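Serine/threonine-protein kinase PknI (Mycobacterium tuberculosis, PDB 5XLL) phosphorylates serine and threonine residues of proteins and slows mycobacterial growth within the infected host, its extracellular sensor domain, the part described here, forming a dimer. Local coordinates at residues T102-A107 / M120-H125; S98-T103 / C129-A134. All coordinates share one frame; numbering follows the deposited sequence.

Contact 1 of 2, residues T102-A107 / M120-H125; sequences TTQLLA and MVVTVH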
ATOM      1  N   THR B 102      -1.991  11.914   9.684  1.00 52.04           N
ATOM      2  CA  THR B 102      -2.220  10.641   9.005  1.00 48.76           C
ATOM      3  C   THR B 102      -2.535  10.799   7.522  1.00 46.08           C
ATOM      4  O   THR B 102      -3.132  11.786   7.102  1.00 52.94           O
ATOM      5  CB  THR B 102      -3.384   9.843   9.647  1.00 47.82           C
ATOM      6  OG1 THR B 102      -4.632  10.504   9.386  1.00 53.00           O
ATOM      7  CG2 THR B 102      -3.179   9.721  11.134  1.00 48.14           C
ATOM      8  N   THR B 103      -2.137   9.814   6.731  1.00 55.29           N
ATOM      9  CA  THR B 103      -2.575   9.733   5.348  1.00 55.70           C
ATOM     10  C   THR B 103      -3.545   8.544   5.244  1.00 58.30           C
ATOM     11  O   THR B 103      -3.252   7.464   5.783  1.00 49.42           O
ATOM     12  CB  THR B 103      -1.367   9.568   4.419  1.00 54.92           C
ATOM     13  OG1 THR B 103      -0.894  10.867   4.029  1.00 67.26           O
ATOM     14  CG2 THR B 103      -1.721   8.778   3.187  1.00 59.12           C
ATOM     15  N   GLN B 104      -4.706   8.750   4.609  1.00 60.19           N
ATOM     16  CA  GLN B 104      -5.684   7.668   4.409  1.00 55.52           C
ATOM     17  C   GLN B 104      -6.121   7.504   2.971  1.00 53.89           C
ATOM     18  O   GLN B 104      -6.393   8.486   2.290  1.00 57.62           O
ATOM     19  CB  GLN B 104      -6.942   7.908   5.233  1.00 55.49           C
ATOM     20  CG  GLN B 104      -6.679   8.225   6.677  1.00 59.72           C
ATOM     21  CD  GLN B 104      -7.963   8.479   7.431  1.00 65.24           C
ATOM     22  OE1 GLN B 104      -9.058   8.409   6.852  1.00 67.19           O
ATOM     23  NE2 GLN B 104      -7.844   8.773   8.731  1.00 64.40           N
ATOM     24  N   LEU B 105      -6.226   6.257   2.526  1.00 49.18           N
ATOM     25  CA  LEU B 105      -6.825   5.950   1.231  1.00 47.04           C
ATOM     26  C   LEU B 105      -7.599   4.640   1.296  1.00 48.95           C
ATOM     27  O   LEU B 105      -7.535   3.919   2.305  1.00 44.98           O
ATOM     28  CB  LEU B 105      -5.769   5.868   0.136  1.00 54.15           C
ATOM     29  CG  LEU B 105      -4.568   4.932   0.332  1.00 54.13           C
ATOM     30  CD1 LEU B 105      -4.930   3.450   0.251  1.00 51.69           C
ATOM     31  CD2 LEU B 105      -3.471   5.274  -0.695  1.00 57.30           C
ATOM     32  N   LEU B 106      -8.278   4.321   0.192  1.00 40.80           N
ATOM     33  CA  LEU B 106      -9.000   3.059   0.043  1.00 37.59           C
ATOM     34  C   LEU B 106      -8.508   2.356  -1.204  1.00 38.19           C
ATOM     35  O   LEU B 106      -8.440   2.962  -2.286  1.00 35.99           O
ATOM     36  CB  LEU B 106     -10.504   3.310  -0.109  1.00 32.74           C
ATOM     37  CG  LEU B 106     -11.391   2.083  -0.368  1.00 34.35           C
ATOM     38  CD1 LEU B 106     -11.289   1.100   0.793  1.00 29.19           C
ATOM     39  CD2 LEU B 106     -12.840   2.516  -0.561  1.00 29.78           C
ATOM     40  N   ALA B 107      -8.180   1.077  -1.072  1.00 38.17           N
ATOM     41  CA  ALA B 107      -7.821   0.290  -2.246  1.00 41.21           C
ATOM     42  C   ALA B 107      -8.869  -0.808  -2.427  1.00 39.79           C
ATOM     43  O   ALA B 107      -9.279  -1.445  -1.458  1.00 37.51           O
ATOM     44  CB  ALA B 107      -6.422  -0.302  -2.087  1.00 47.30           C
HETATM   45  N   MSE B 120      -8.723  -0.204   3.674  1.00 31.91           N
HETATM   46  CA  MSE B 120      -8.380   1.173   3.906  1.00 34.30           C
HETATM   47  C   MSE B 120      -7.003   1.138   4.541  1.00 41.40           C
HETATM   48  O   MSE B 120      -6.721   0.260   5.383  1.00 34.75           O
HETATM   49  CB  MSE B 120      -9.353   1.760   4.893  1.00 36.74           C
HETATM   50  CG  MSE B 120      -9.158   3.238   5.125  1.00 52.37           C
HETATM   51 SE   MSE B 120     -10.831   3.977   5.771  0.80 80.14          SE
HETATM   52  CE  MSE B 120     -10.516   3.983   7.699  1.00 63.69           C
ATOM     53  N   VAL B 121      -6.141   2.072   4.142  1.00 41.08           N
ATOM     54  CA  VAL B 121      -4.788   2.142   4.694  1.00 40.54           C
ATOM     55  C   VAL B 121      -4.536   3.500   5.348  1.00 42.98           C
ATOM     56  O   VAL B 121      -4.576   4.548   4.685  1.00 41.04           O
ATOM     57  CB  VAL B 121      -3.745   1.880   3.604  1.00 42.54           C
ATOM     58  CG1 VAL B 121      -2.361   1.714   4.212  1.00 41.08           C
ATOM     59  CG2 VAL B 121      -4.126   0.637   2.804  1.00 45.55           C
ATOM     60  N   VAL B 122      -4.305   3.475   6.659  1.00 36.02           N
ATOM     61  CA  VAL B 122      -4.014   4.677   7.417  1.00 34.61           C
ATOM     62  C   VAL B 122      -2.516   4.664   7.789  1.00 46.86           C
ATOM     63  O   VAL B 122      -2.019   3.703   8.414  1.00 42.23           O
ATOM     64  CB  VAL B 122      -4.953   4.796   8.656  1.00 42.23           C
ATOM     65  CG1 VAL B 122      -4.719   6.086   9.443  1.00 40.69           C
ATOM     66  CG2 VAL B 122      -6.436   4.709   8.231  1.00 36.10           C
ATOM     67  N   THR B 123      -1.789   5.703   7.365  1.00 44.72           N
ATOM     68  CA  THR B 123      -0.367   5.849   7.703  1.00 43.57           C
ATOM     69  C   THR B 123      -0.129   7.064   8.585  1.00 46.91           C
ATOM     70  O   THR B 123      -0.625   8.150   8.301  1.00 50.06           O
ATOM     71  CB  THR B 123       0.490   6.021   6.471  1.00 45.55           C
ATOM     72  OG1 THR B 123       0.241   4.951   5.556  1.00 39.54           O
ATOM     73  CG2 THR B 123       1.974   6.004   6.859  1.00 50.36           C
ATOM     74  N   VAL B 124       0.638   6.878   9.651  1.00 40.74           N
ATOM     75  CA  VAL B 124       0.943   7.950  10.589  1.00 47.17           C
ATOM     76  C   VAL B 124       2.306   8.567  10.269  1.00 49.53           C
ATOM     77  O   VAL B 124       3.310   7.855  10.185  1.00 50.84           O
ATOM     78  CB  VAL B 124       0.978   7.423  12.010  1.00 42.17           C
ATOM     79  CG1 VAL B 124       0.907   8.583  13.005  1.00 45.15           C
ATOM     80  CG2 VAL B 124      -0.175   6.466  12.210  1.00 45.68           C
ATOM     81  N   HIS B 125       2.333   9.889  10.116  1.00 54.99           N
ATOM     82  CA  HIS B 125       3.497  10.573   9.556  1.00 61.25           C
ATOM     83  C   HIS B 125       4.238  11.390  10.595  1.00 61.88           C
ATOM     84  O   HIS B 125       5.373  11.818  10.363  1.00 67.09           O
ATOM     85  CB  HIS B 125       3.068  11.483   8.409  1.00 56.30           C
ATOM     86  CG  HIS B 125       2.633  10.735   7.188  1.00 57.22           C
ATOM     87  ND1 HIS B 125       3.524  10.257   6.258  1.00 61.42           N
ATOM     88  CD2 HIS B 125       1.400  10.365   6.760  1.00 56.53           C
ATOM     89  CE1 HIS B 125       2.862   9.632   5.296  1.00 62.61           C
ATOM     90  NE2 HIS B 125       1.576   9.683   5.581  1.00 60.25           N
TER
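Thr103 and Thr123 face each other as a hydrogen-bonded antiparallel pair, and two residues further on Leu105 and Val121 do the same. Four backbone bonds result. Thr103 N reaches Thr123 O at 2.7 Å, and the return bond from Thr123 N to Thr103 O is 2.8 Å, nearly straight at 170°. At the second pair Val121 N lies 3.0 Å from Leu105 O, and Leu105 N returns the bond to Val121 O. CA-H...O contacts fill in between, such as Gln104 CA to Val121 O at 3.3 Å.

Apolar contacts run along both faces. Leu105 and Val121 lie side by side, CD1 of the leucine 3.9 Å from CG2 of the valine; with chi1 at 54°, Leu105 tucks its CG between its own N and carbonyl carbon, and its end swings nearer the partner strand. On the face of Thr102, Gln104 and Leu106, the extended Gln104 lays its CG beside Val122 CG2, so that its aliphatic part serves as a hydrophobic surface. Beta-branched valines and threonines suit such extended backbone.

Polar side chains gather at the end of strand 116-124. The ring of His125 sets its edge towards Thr103 N, with Thr123 CG2 over one face, while NE2 comes 3.1 Å from Thr103 OG1. Thr102 turns its hydroxyl to Val86 O on strand 78-91.

This is the regular pairing of a beta hairpin, strands 97-110 and 116-124, within the antiparallel sheet of the sensor domain.

Contact 2 of 2, residues S98-T103 / C129-A134; sequences STQATT and CGQQGA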
ATOM      1  N   SER B  98      -3.376  14.496  22.207  1.00 83.93           N
ATOM      2  CA  SER B  98      -2.715  15.221  21.137  1.00 83.66           C
ATOM      3  C   SER B  98      -3.397  14.825  19.850  1.00 80.49           C
ATOM      4  O   SER B  98      -4.563  14.391  19.846  1.00 76.08           O
ATOM      5  CB  SER B  98      -1.212  14.881  21.058  1.00 85.61           C
ATOM      6  OG  SER B  98      -0.540  15.674  20.077  1.00 84.89           O
ATOM      7  N   THR B  99      -2.654  14.963  18.764  1.00 65.21           N
ATOM      8  CA  THR B  99      -3.188  14.701  17.454  1.00 68.48           C
ATOM      9  C   THR B  99      -1.999  14.384  16.555  1.00 64.77           C
ATOM     10  O   THR B  99      -0.908  14.943  16.738  1.00 63.53           O
ATOM     11  CB  THR B  99      -4.024  15.913  16.954  1.00 69.43           C
ATOM     12  OG1 THR B  99      -4.533  15.657  15.636  1.00 70.71           O
ATOM     13  CG2 THR B  99      -3.182  17.195  16.965  1.00 68.81           C
ATOM     14  N   GLN B 100      -2.194  13.459  15.620  1.00 62.71           N
ATOM     15  CA  GLN B 100      -1.110  13.026  14.751  1.00 55.28           C
ATOM     16  C   GLN B 100      -1.524  13.120  13.295  1.00 57.73           C
ATOM     17  O   GLN B 100      -2.694  12.947  12.958  1.00 60.32           O
ATOM     18  CB  GLN B 100      -0.667  11.594  15.092  1.00 49.11           C
ATOM     19  CG  GLN B 100      -1.783  10.537  14.987  1.00 52.28           C
ATOM     20  CD  GLN B 100      -1.405   9.210  15.642  1.00 49.30           C
ATOM     21  OE1 GLN B 100      -0.275   9.036  16.098  1.00 46.20           O
ATOM     22  NE2 GLN B 100      -2.355   8.282  15.702  1.00 40.68           N
ATOM     23  N   ALA B 101      -0.550  13.404  12.434  1.00 65.27           N
ATOM     24  CA  ALA B 101      -0.796  13.547  11.006  1.00 66.73           C
ATOM     25  C   ALA B 101      -0.880  12.169  10.375  1.00 57.45           C
ATOM     26  O   ALA B 101       0.053  11.367  10.508  1.00 49.10           O
ATOM     27  CB  ALA B 101       0.321  14.357  10.346  1.00 63.02           C
ATOM     28  N   THR B 102      -1.991  11.914   9.684  1.00 52.04           N
ATOM     29  CA  THR B 102      -2.220  10.641   9.005  1.00 48.76           C
ATOM     30  C   THR B 102      -2.535  10.799   7.522  1.00 46.08           C
ATOM     31  O   THR B 102      -3.132  11.786   7.102  1.00 52.94           O
ATOM     32  CB  THR B 102      -3.384   9.843   9.647  1.00 47.82           C
ATOM     33  OG1 THR B 102      -4.632  10.504   9.386  1.00 53.00           O
ATOM     34  CG2 THR B 102      -3.179   9.721  11.134  1.00 48.14           C
ATOM     35  N   THR B 103      -2.137   9.814   6.731  1.00 55.29           N
ATOM     36  CA  THR B 103      -2.575   9.733   5.348  1.00 55.70           C
ATOM     37  C   THR B 103      -3.545   8.544   5.244  1.00 58.30           C
ATOM     38  O   THR B 103      -3.252   7.464   5.783  1.00 49.42           O
ATOM     39  CB  THR B 103      -1.367   9.568   4.419  1.00 54.92           C
ATOM     40  OG1 THR B 103      -0.894  10.867   4.029  1.00 67.26           O
ATOM     41  CG2 THR B 103      -1.721   8.778   3.187  1.00 59.12           C
ATOM     42  N   CYS B 129       2.165  11.078  19.252  1.00 59.57           N
ATOM     43  CA  CYS B 129       1.637  10.005  20.084  1.00 63.23           C
ATOM     44  C   CYS B 129       2.463   8.721  19.969  1.00 61.27           C
ATOM     45  O   CYS B 129       1.992   7.637  20.315  1.00 57.36           O
ATOM     46  CB  CYS B 129       0.156   9.754  19.760  1.00 61.61           C
ATOM     47  SG  CYS B 129      -0.923  11.168  20.164  1.00 62.60           S
ATOM     48  N   GLY B 130       3.694   8.858  19.476  1.00 62.75           N
ATOM     49  CA  GLY B 130       4.613   7.737  19.375  1.00 61.78           C
ATOM     50  C   GLY B 130       4.329   6.760  18.247  1.00 57.07           C
ATOM     51  O   GLY B 130       4.796   5.612  18.275  1.00 52.08           O
ATOM     52  N   GLN B 131       3.600   7.205  17.230  1.00 54.55           N
ATOM     53  CA  GLN B 131       3.158   6.276  16.182  1.00 51.49           C
ATOM     54  C   GLN B 131       3.703   6.574  14.785  1.00 50.36           C
ATOM     55  O   GLN B 131       3.232   6.012  13.785  1.00 43.51           O
ATOM     56  CB  GLN B 131       1.620   6.181  16.177  1.00 47.94           C
ATOM     57  CG  GLN B 131       1.065   5.644  17.494  1.00 51.55           C
ATOM     58  CD  GLN B 131      -0.348   5.117  17.372  1.00 48.59           C
ATOM     59  OE1 GLN B 131      -1.310   5.853  17.579  1.00 47.21           O
ATOM     60  NE2 GLN B 131      -0.480   3.832  17.044  1.00 44.91           N
ATOM     61  N   GLN B 132       4.706   7.443  14.709  1.00 51.02           N
ATOM     62  CA  GLN B 132       5.237   7.798  13.398  1.00 50.50           C
ATOM     63  C   GLN B 132       5.686   6.548  12.667  1.00 45.63           C
ATOM     64  O   GLN B 132       6.394   5.712  13.223  1.00 50.33           O
ATOM     65  CB  GLN B 132       6.384   8.809  13.490  1.00 52.73           C
ATOM     66  CG  GLN B 132       7.075   9.036  12.134  1.00 52.49           C
ATOM     67  CD  GLN B 132       7.905  10.318  12.090  1.00 64.29           C
ATOM     68  OE1 GLN B 132       7.621  11.296  12.814  1.00 57.00           O
ATOM     69  NE2 GLN B 132       8.928  10.325  11.227  1.00 61.08           N
ATOM     70  N   GLY B 133       5.244   6.394  11.433  1.00 46.07           N
ATOM     71  CA  GLY B 133       5.608   5.218  10.665  1.00 47.41           C
ATOM     72  C   GLY B 133       4.666   4.037  10.864  1.00 45.28           C
ATOM     73  O   GLY B 133       4.730   3.078  10.099  1.00 51.92           O
ATOM     74  N   ALA B 134       3.784   4.090  11.863  1.00 43.85           N
ATOM     75  CA  ALA B 134       2.813   2.997  12.020  1.00 46.36           C
ATOM     76  C   ALA B 134       1.871   2.913  10.811  1.00 43.51           C
ATOM     77  O   ALA B 134       1.433   3.942  10.278  1.00 45.67           O
ATOM     78  CB  ALA B 134       2.013   3.147  13.312  1.00 42.92           C
TER
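Gln100 spans the gap between strand 97-110 and the loop, meeting both Cys129 and Gln131. Only one hydrogen bond joins the two segments, from Gln100 NE2 to Gln131 OE1, 3.2 Å long with an N-H...O angle of 160°. The bond lies close to the amide plane of Gln100 but meets the Gln131 carbonyl from above its plane, the two amides being turned 40° against each other. Glutamine suits both positions: its chain is long enough to cross between backbones that do not pair here, and its amide can donate or accept.

The closer-packed part lies around the buried Gln100 and Cys129. With chi1 at 58°, CG of Gln100 sits between its backbone N and carbonyl carbon, and the extended chain then carries the amide over to the loop, where OE1 rests 3.4 Å from Gln131 CB and 3.8 Å from Cys129 CB. The sulfur of Cys129, 3.8 Å from Ser98 CB, is committed to a disulfide with Cys90; the small side chain of Ser98 lets the sulfur pack against its CB.

The other side is loose. Gly130 and Gln132 are exposed, and a type II turn from Gln131 to Ala134, closed by Ala134 N to Gln131 O at 2.8 Å, leads the chain away from the strand. Gly133 has the positive phi of the third position of such a turn, a conformation glycine adopts easily. Gln132 packs against Gln132 of the second subunit.

Strand 78-91 flanks Ser98 and Gln100 through backbone hydrogen bonds with Cys90 and Phe88. The loop itself links strand 116-124 to strand 135-142, the last of the sheet within this chain, and its disulfide ties it back across strand 97-110.

How the contacts relate
Strand 97-110 supplies one side of both contacts; the segments overlap at Thr102 and Thr103, which take part in contact 1 alone. Contact 1 has its centre about 8 Å from the centre of the chain and relies on regular backbone bonding with apolar side chains on the sheet faces. Contact 2, centred about 15 Å from it, lies where that pairing gives way to a loop, and one amide-amide hydrogen bond and packing against a disulfide-bonded cysteine replace paired backbones. Each mixes buried with more accessible residues. They meet at Val124, whose O is a probable hydrogen-bond partner of Gly133 N and whose CG1 packs on Gln100 OE1; His125 N probably bonds Ala101 O, prolonging the hairpin towards the loop.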